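Local structure of rRNA adenine N-6-methyltransferase (Saccharopolyspora erythraea, 6NVM) at residues A148-D151 / W152-A156; G179-S182 / R183-M187; E198-D201 / R202-K206. The protein dimethylates the N6 position of a specific adenine of 23S rRNA, using S-adenosyl-L-methionine, and so lowers the affinity of ribosomes for macrolide, lincosamide and streptogramin B antibiotics. One frame throughout, in Å; residues are numbered along the deposited sequence.

Contact 1 (A148-D151 / W152-A156); sequences AIVD and WCLEA
V150 and L154 meet one helical turn apart, and the backbone between them repeats the i to i+4 pattern of an alpha helix. Four hydrogen bonds follow that rule, from W152 N to A148 O, C153 N to I149 O, L154 N to V150 O and E155 N to D151 O, with lengths of 2.8 to 3.0 Å. The third is the shortest and the straightest, at 166° about the hydrogen, whereas the fourth bends to 140°.

Apolar contact between side chains rests on one pair. V150 and L154 lie alongside each other and point the same way, with V150 CG1 3.8 Å from L154 CD1. The valine branch that does this is the one set anti to the backbone N (chi1 172°). L154 also folds back on the chain: its CG stands 3.3 Å from V150 O, the same carbonyl oxygen that takes its amide.

The acidic side chains D151 and E155 follow the same spacing. Their carboxylates stay apart, with D151 OD2 5.7 Å from E155 OE2, while E155 CG rests 3.2 Å from D151 O. Any mutual repulsion is probably modest, since both side chains are at least partly exposed.

W152 swings away from the turn: its indole NE1 bonds to A128 O and its ring meets F125. Helix 146-155 is the crossover of the beta-alpha-beta unit between strands 135-140 and 159-167; I149 and C153 pack on F137, V150 on M164 of the second strand, and V150 and L154 on W194 of strand 192-200.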
loop_
_atom_site.group_PDB
_atom_site.type_symbol
_atom_site.label_atom_id
_atom_site.label_comp_id
_atom_site.label_asym_id
_atom_site.label_seq_id
_atom_site.Cartn_x
_atom_site.Cartn_y
_atom_site.Cartn_z
ATOM N N ALA A 148 -4.607 5.445 -7.175
ATOM C CA ALA A 148 -3.802 6.654 -7.303
ATOM C C ALA A 148 -3.137 7.018 -5.978
ATOM O O ALA A 148 -2.000 7.505 -5.959
ATOM C CB ALA A 148 -4.669 7.803 -7.813
ATOM N N ILE A 149 -3.838 6.805 -4.860
ATOM C CA ILE A 149 -3.258 7.075 -3.550
ATOM C C ILE A 149 -2.114 6.104 -3.264
ATOM O O ILE A 149 -1.049 6.499 -2.772
ATOM C CB ILE A 149 -4.360 7.011 -2.471
ATOM C CG1 ILE A 149 -5.336 8.182 -2.631
ATOM C CG2 ILE A 149 -3.774 6.979 -1.066
ATOM C CD1 ILE A 149 -4.798 9.532 -2.173
ATOM N N VAL A 150 -2.312 4.822 -3.567
ATOM C CA VAL A 150 -1.228 3.848 -3.437
ATOM C C VAL A 150 -0.003 4.302 -4.231
ATOM O O VAL A 150 1.128 4.284 -3.726
ATOM C CB VAL A 150 -1.713 2.453 -3.871
ATOM C CG1 VAL A 150 -0.557 1.457 -3.935
ATOM C CG2 VAL A 150 -2.779 1.959 -2.911
ATOM N N ASP A 151 -0.206 4.729 -5.484
ATOM C CA ASP A 151 0.918 5.208 -6.288
ATOM C C ASP A 151 1.581 6.423 -5.649
ATOM O O ASP A 151 2.809 6.558 -5.681
ATOM C CB ASP A 151 0.466 5.565 -7.705
ATOM C CG ASP A 151 0.069 4.353 -8.531
ATOM O OD1 ASP A 151 0.482 3.221 -8.202
ATOM O OD2 ASP A 151 -0.655 4.553 -9.529
ATOM N N TRP A 152 0.783 7.332 -5.087
ATOM C CA TRP A 152 1.347 8.478 -4.381
ATOM C C TRP A 152 2.311 8.016 -3.294
ATOM O O TRP A 152 3.429 8.531 -3.170
ATOM C CB TRP A 152 0.216 9.323 -3.785
ATOM C CG TRP A 152 0.657 10.646 -3.228
ATOM C CD1 TRP A 152 0.547 11.864 -3.831
ATOM C CD2 TRP A 152 1.273 10.887 -1.952
ATOM N NE1 TRP A 152 1.058 12.846 -3.014
ATOM C CE2 TRP A 152 1.513 12.270 -1.859
ATOM C CE3 TRP A 152 1.652 10.066 -0.887
ATOM C CZ2 TRP A 152 2.106 12.850 -0.741
ATOM C CZ3 TRP A 152 2.239 10.647 0.223
ATOM C CH2 TRP A 152 2.459 12.022 0.287
ATOM N N CYS A 153 1.890 7.023 -2.506
ATOM C CA CYS A 153 2.719 6.517 -1.414
ATOM C C CYS A 153 3.943 5.772 -1.933
ATOM O O CYS A 153 5.047 5.935 -1.399
ATOM C CB CYS A 153 1.886 5.607 -0.515
ATOM S SG CYS A 153 0.539 6.444 0.360
ATOM N N LEU A 154 3.770 4.928 -2.956
ATOM C CA LEU A 154 4.910 4.193 -3.495
ATOM C C LEU A 154 5.977 5.129 -4.035
ATOM O O LEU A 154 7.168 4.802 -3.994
ATOM C CB LEU A 154 4.454 3.243 -4.599
ATOM C CG LEU A 154 3.575 2.085 -4.137
ATOM C CD1 LEU A 154 3.022 1.353 -5.349
ATOM C CD2 LEU A 154 4.364 1.131 -3.244
ATOM N N GLU A 155 5.579 6.300 -4.528
ATOM C CA GLU A 155 6.521 7.216 -5.151
ATOM C C GLU A 155 7.143 8.215 -4.177
ATOM O O GLU A 155 8.054 8.947 -4.571
ATOM C CB GLU A 155 5.828 7.965 -6.295
ATOM C CG GLU A 155 5.430 7.040 -7.454
ATOM C CD GLU A 155 5.221 7.782 -8.762
ATOM O OE1 GLU A 155 5.995 8.725 -9.039
ATOM O OE2 GLU A 155 4.285 7.423 -9.512
ATOM N N ALA A 156 6.697 8.254 -2.926
ATOM C CA ALA A 156 7.274 9.163 -1.940
ATOM C C ALA A 156 8.540 8.554 -1.346
ATOM O O ALA A 156 8.453 7.605 -0.563
ATOM C CB ALA A 156 6.263 9.462 -0.838
#

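Contact 2 (G179-S182 / R183-M187); sequences GRWS and RLTVM. With SO4 (sulfate ion), chain B.
S182 and V186 bracket the first turn of helix 183-188. After G179, whose phi is positive, the chain from R180 to S182 is extended (psi 141° at S182), and from R183 onward the backbone is helical. V186 N donates to S182 O at 3.2 Å, and within the helix M187 N follows with a bond to R183 O.

S182 occupies the N-cap position, the place where a helix begins and its first amides still need acceptors. Here a sulfate ion, probably from the crystallisation liquor, supplies one. Its O3 is gripped twice, by S182 OG at 2.7 Å and by L184 N at 2.9 Å, the latter bond nearly straight (161°). The serine hydroxyl is turned toward the helix start because OG stands anti to the backbone N (chi1 166°). This is a classic anion site at a helix N-terminus, where the helix dipole would probably favour the negative charge.

R183 reaches the same ion with an extended chain, NH1 approaching sulfate O2 near the guanidinium plane. The separation of R183 NH1 and sulfate O2, 2.5 Å, is too short to be taken literally. The other end of the guanidinium is held by a salt bridge from NH2 to E239 of helix 228-243.

Apolar packing holds another flank of the turn. T185 CG2 meets the edge of the W181 indole, 4.0 Å from CE3, the two side chains crossing at about a right angle. T185 OG1 turns elsewhere, bonding to R174 O of helix 168-175. V186 CG2 lies 4.2 Å from W181 CB, and V186 also packs on W285 of helix 282-292 and on V238 of helix 228-243.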
loop_
_atom_site.group_PDB
_atom_site.type_symbol
_atom_site.label_atom_id
_atom_site.label_comp_id
_atom_site.label_asym_id
_atom_site.label_seq_id
_atom_site.Cartn_x
_atom_site.Cartn_y
_atom_site.Cartn_z
ATOM N N GLY A 179 -4.555 -15.497 -1.780
ATOM C CA GLY A 179 -3.709 -16.283 -2.651
ATOM C C GLY A 179 -3.427 -15.666 -4.007
ATOM O O GLY A 179 -2.490 -16.106 -4.682
ATOM N N ARG A 180 -4.203 -14.671 -4.424
ATOM C CA ARG A 180 -4.002 -14.004 -5.702
ATOM C C ARG A 180 -3.246 -12.697 -5.481
ATOM O O ARG A 180 -3.547 -11.948 -4.548
ATOM C CB ARG A 180 -5.343 -13.737 -6.389
ATOM C CG ARG A 180 -5.245 -13.465 -7.876
ATOM C CD ARG A 180 -6.621 -13.333 -8.517
ATOM N NE ARG A 180 -6.540 -12.734 -9.850
ATOM C CZ ARG A 180 -6.372 -13.413 -10.982
ATOM N NH1 ARG A 180 -6.269 -14.737 -10.974
ATOM N NH2 ARG A 180 -6.308 -12.761 -12.136
ATOM N N TRP A 181 -2.270 -12.426 -6.348
ATOM C CA TRP A 181 -1.301 -11.359 -6.125
ATOM C C TRP A 181 -1.362 -10.322 -7.236
ATOM O O TRP A 181 -1.345 -10.666 -8.423
ATOM C CB TRP A 181 0.116 -11.925 -6.027
ATOM C CG TRP A 181 0.301 -12.751 -4.811
ATOM C CD1 TRP A 181 0.139 -14.101 -4.702
ATOM C CD2 TRP A 181 0.660 -12.280 -3.512
ATOM N NE1 TRP A 181 0.383 -14.501 -3.411
ATOM C CE2 TRP A 181 0.704 -13.401 -2.660
ATOM C CE3 TRP A 181 0.951 -11.020 -2.987
ATOM C CZ2 TRP A 181 1.034 -13.302 -1.315
ATOM C CZ3 TRP A 181 1.276 -10.922 -1.644
ATOM C CH2 TRP A 181 1.313 -12.059 -0.825
ATOM N N SER A 182 -1.421 -9.058 -6.836
ATOM C CA SER A 182 -1.332 -7.950 -7.772
ATOM C C SER A 182 0.067 -7.868 -8.370
ATOM O O SER A 182 1.069 -8.089 -7.685
ATOM C CB SER A 182 -1.670 -6.644 -7.053
ATOM O OG SER A 182 -1.286 -5.513 -7.815
ATOM N N ARG A 183 0.127 -7.545 -9.661
ATOM C CA ARG A 183 1.409 -7.333 -10.322
ATOM C C ARG A 183 2.211 -6.229 -9.642
ATOM O O ARG A 183 3.428 -6.350 -9.468
ATOM C CB ARG A 183 1.166 -6.992 -11.792
ATOM C CG ARG A 183 2.399 -6.557 -12.588
ATOM C CD ARG A 183 1.980 -6.035 -13.961
ATOM N NE ARG A 183 2.918 -5.061 -14.521
ATOM C CZ ARG A 183 2.972 -3.778 -14.169
ATOM N NH1 ARG A 183 2.159 -3.301 -13.233
ATOM N NH2 ARG A 183 3.856 -2.967 -14.739
ATOM N N LEU A 184 1.552 -5.130 -9.275
ATOM C CA LEU A 184 2.262 -4.036 -8.624
ATOM C C LEU A 184 2.851 -4.479 -7.288
ATOM O O LEU A 184 3.956 -4.068 -6.923
ATOM C CB LEU A 184 1.323 -2.844 -8.434
ATOM C CG LEU A 184 1.931 -1.585 -7.807
ATOM C CD1 LEU A 184 3.042 -1.011 -8.678
ATOM C CD2 LEU A 184 0.854 -0.537 -7.574
ATOM N N THR A 185 2.134 -5.333 -6.554
ATOM C CA THR A 185 2.654 -5.839 -5.288
ATOM C C THR A 185 3.935 -6.638 -5.503
ATOM O O THR A 185 4.914 -6.471 -4.766
ATOM C CB THR A 185 1.598 -6.703 -4.591
ATOM O OG1 THR A 185 0.416 -5.926 -4.365
ATOM C CG2 THR A 185 2.111 -7.217 -3.256
ATOM N N VAL A 186 3.947 -7.507 -6.516
ATOM C CA VAL A 186 5.139 -8.303 -6.805
ATOM C C VAL A 186 6.287 -7.402 -7.251
ATOM O O VAL A 186 7.434 -7.576 -6.817
ATOM C CB VAL A 186 4.810 -9.372 -7.862
ATOM C CG1 VAL A 186 6.064 -10.151 -8.266
ATOM C CG2 VAL A 186 3.724 -10.313 -7.348
ATOM N N MET A 187 5.993 -6.428 -8.119
ATOM C CA MET A 187 7.027 -5.538 -8.641
ATOM C C MET A 187 7.691 -4.734 -7.530
ATOM O O MET A 187 8.906 -4.499 -7.566
ATOM C CB MET A 187 6.423 -4.591 -9.678
ATOM C CG MET A 187 5.973 -5.267 -10.964
ATOM S SD MET A 187 7.311 -5.461 -12.159
ATOM C CE MET A 187 7.569 -3.769 -12.678
HETATM S S SO4 B . -1.283 -3.741 -11.405
HETATM O O1 SO4 B . -2.194 -4.202 -12.450
HETATM O O2 SO4 B . 0.025 -3.459 -11.991
HETATM O O3 SO4 B . -1.152 -4.779 -10.385
HETATM O O4 SO4 B . -1.809 -2.521 -10.794
#

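Contact 3 (E198-D201 / R202-K206); sequences EKVD and RRLFK
D201 grips the start of the following turn twice. Its carboxylate atom OD1 accepts the amide of R203 at 3.0 Å, in a bond that is almost perfectly straight (177°) and uses the anti lone pair of OD1. With CG anti to the backbone N (chi1 -165°), the carboxylate turns forward along the chain to meet that amide. The second bond runs from L204 N to D201 O at 3.1 Å, the donor standing well above the carbonyl plane. R202 N, which lies between D201 and R203 in the chain, bonds instead to D212 OD1.

The R203 side chain also leans on the carboxylate, but by its aliphatic part: CG is 3.3 Å from D201 OD1, while the guanidinium NE stays 4.4 Å from D201 OD1, too far for a salt bridge.

Apolar packing lies past this polar layer. V200 CG1 sits 3.5 Å from F205 CE1, the side chains crossing at about a right angle, and V200 CG1 also reaches L204 CD1 at 4.1 Å. The edge of the phenyl ring faces D201 O, 3.6 Å from F205 CD1.

An Asx turn at D201 thus opens the 3-10 turn 202-204, linking the end of strand 192-200 to strand 205-206. The latter pairs with strand 52-53, and F205 lies beside N51 and L53, predicted S-adenosyl-L-methionine-binding residues.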
loop_
_atom_site.group_PDB
_atom_site.type_symbol
_atom_site.label_atom_id
_atom_site.label_comp_id
_atom_site.label_asym_id
_atom_site.label_seq_id
_atom_site.Cartn_x
_atom_site.Cartn_y
_atom_site.Cartn_z
ATOM N N GLU A 198 -7.012 -5.902 8.712
ATOM C CA GLU A 198 -8.290 -6.491 9.103
ATOM C C GLU A 198 -9.398 -6.004 8.179
ATOM O O GLU A 198 -9.316 -4.925 7.586
ATOM C CB GLU A 198 -8.642 -6.155 10.559
ATOM C CG GLU A 198 -9.003 -4.689 10.785
ATOM C CD GLU A 198 -9.366 -4.387 12.234
ATOM O OE1 GLU A 198 -8.847 -5.078 13.135
ATOM O OE2 GLU A 198 -10.177 -3.462 12.466
ATOM N N LYS A 199 -10.448 -6.814 8.091
ATOM C CA LYS A 199 -11.683 -6.397 7.444
ATOM C C LYS A 199 -12.422 -5.387 8.316
ATOM O O LYS A 199 -12.351 -5.427 9.545
ATOM C CB LYS A 199 -12.575 -7.614 7.186
ATOM C CG LYS A 199 -13.942 -7.300 6.587
ATOM C CD LYS A 199 -14.805 -8.554 6.505
ATOM C CE LYS A 199 -16.191 -8.247 5.960
ATOM N NZ LYS A 199 -17.091 -9.430 6.015
ATOM N N VAL A 200 -13.146 -4.478 7.667
ATOM C CA VAL A 200 -13.947 -3.468 8.357
ATOM C C VAL A 200 -15.364 -3.558 7.806
ATOM O O VAL A 200 -15.601 -3.235 6.636
ATOM C CB VAL A 200 -13.382 -2.052 8.181
ATOM C CG1 VAL A 200 -14.223 -1.034 8.955
ATOM C CG2 VAL A 200 -11.936 -1.995 8.639
ATOM N N ASP A 201 -16.307 -3.973 8.648
ATOM C CA ASP A 201 -17.670 -4.209 8.191
ATOM C C ASP A 201 -18.342 -2.903 7.775
ATOM O O ASP A 201 -18.133 -1.850 8.387
ATOM C CB ASP A 201 -18.480 -4.896 9.289
ATOM C CG ASP A 201 -19.776 -5.492 8.773
ATOM O OD1 ASP A 201 -20.645 -4.729 8.302
ATOM O OD2 ASP A 201 -19.917 -6.731 8.825
ATOM N N ARG A 202 -19.159 -2.984 6.720
ATOM C CA ARG A 202 -19.858 -1.810 6.204
ATOM C C ARG A 202 -20.678 -1.097 7.275
ATOM O O ARG A 202 -20.802 0.132 7.243
ATOM C CB ARG A 202 -20.769 -2.219 5.042
ATOM C CG ARG A 202 -21.819 -3.266 5.405
ATOM C CD ARG A 202 -22.777 -3.532 4.249
ATOM N NE ARG A 202 -22.137 -4.245 3.143
ATOM C CZ ARG A 202 -22.264 -5.546 2.895
ATOM N NH1 ARG A 202 -23.017 -6.320 3.666
ATOM N NH2 ARG A 202 -21.633 -6.083 1.858
ATOM N N ARG A 203 -21.252 -1.838 8.226
ATOM C CA ARG A 203 -22.138 -1.218 9.205
ATOM C C ARG A 203 -21.409 -0.283 10.163
ATOM O O ARG A 203 -22.073 0.438 10.917
ATOM C CB ARG A 203 -22.887 -2.287 10.005
ATOM C CG ARG A 203 -22.012 -3.174 10.874
ATOM C CD ARG A 203 -22.852 -3.925 11.895
ATOM N NE ARG A 203 -23.954 -4.654 11.271
ATOM C CZ ARG A 203 -24.895 -5.310 11.944
ATOM N NH1 ARG A 203 -24.878 -5.333 13.270
ATOM N NH2 ARG A 203 -25.857 -5.944 11.289
ATOM N N LEU A 204 -20.078 -0.268 10.152
ATOM C CA LEU A 204 -19.320 0.633 11.009
ATOM C C LEU A 204 -19.158 2.024 10.409
ATOM O O LEU A 204 -18.553 2.891 11.052
ATOM C CB LEU A 204 -17.942 0.034 11.309
ATOM C CG LEU A 204 -17.947 -1.342 11.980
ATOM C CD1 LEU A 204 -16.527 -1.799 12.271
ATOM C CD2 LEU A 204 -18.785 -1.348 13.257
ATOM N N PHE A 205 -19.682 2.260 9.210
ATOM C CA PHE A 205 -19.593 3.548 8.541
ATOM C C PHE A 205 -20.945 4.249 8.573
ATOM O O PHE A 205 -21.974 3.663 8.919
ATOM C CB PHE A 205 -19.128 3.380 7.088
ATOM C CG PHE A 205 -17.740 2.811 6.945
ATOM C CD1 PHE A 205 -17.526 1.444 7.022
ATOM C CD2 PHE A 205 -16.656 3.643 6.699
ATOM C CE1 PHE A 205 -16.252 0.917 6.878
ATOM C CE2 PHE A 205 -15.383 3.124 6.556
ATOM C CZ PHE A 205 -15.178 1.758 6.646
ATOM N N LYS A 206 -20.931 5.528 8.195
ATOM C CA LYS A 206 -22.151 6.310 8.036
ATOM C C LYS A 206 -21.965 7.338 6.924
ATOM O O LYS A 206 -21.085 8.203 7.018
ATOM C CB LYS A 206 -22.537 7.001 9.344
ATOM C CG LYS A 206 -23.829 7.798 9.252
ATOM C CD LYS A 206 -24.155 8.488 10.564
ATOM C CE LYS A 206 -25.429 9.308 10.448
ATOM N NZ LYS A 206 -25.754 10.010 11.720
#

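Overall arrangement
The three contacts come in succession along the chain, without overlap, and all belong to the rRNA adenine dimethylase family region. Contacts 1 and 2 are neighbours, their centres 16 Å apart, and they touch: L154 CD1 packs on L184 CD2 at 3.6 Å, joining helix 146-155 to helix 183-188. Contact 3 stands off, its centre 24 Å from contact 1 and 25 Å from contact 2. Strand 192-200 follows helix 183-188 of contact 2 in the chain, meets contact 1 through F192 and W194, and ends in contact 3. These local turns thereby join the edge of the class I methyltransferase sheet to the region of the predicted cofactor-binding residues.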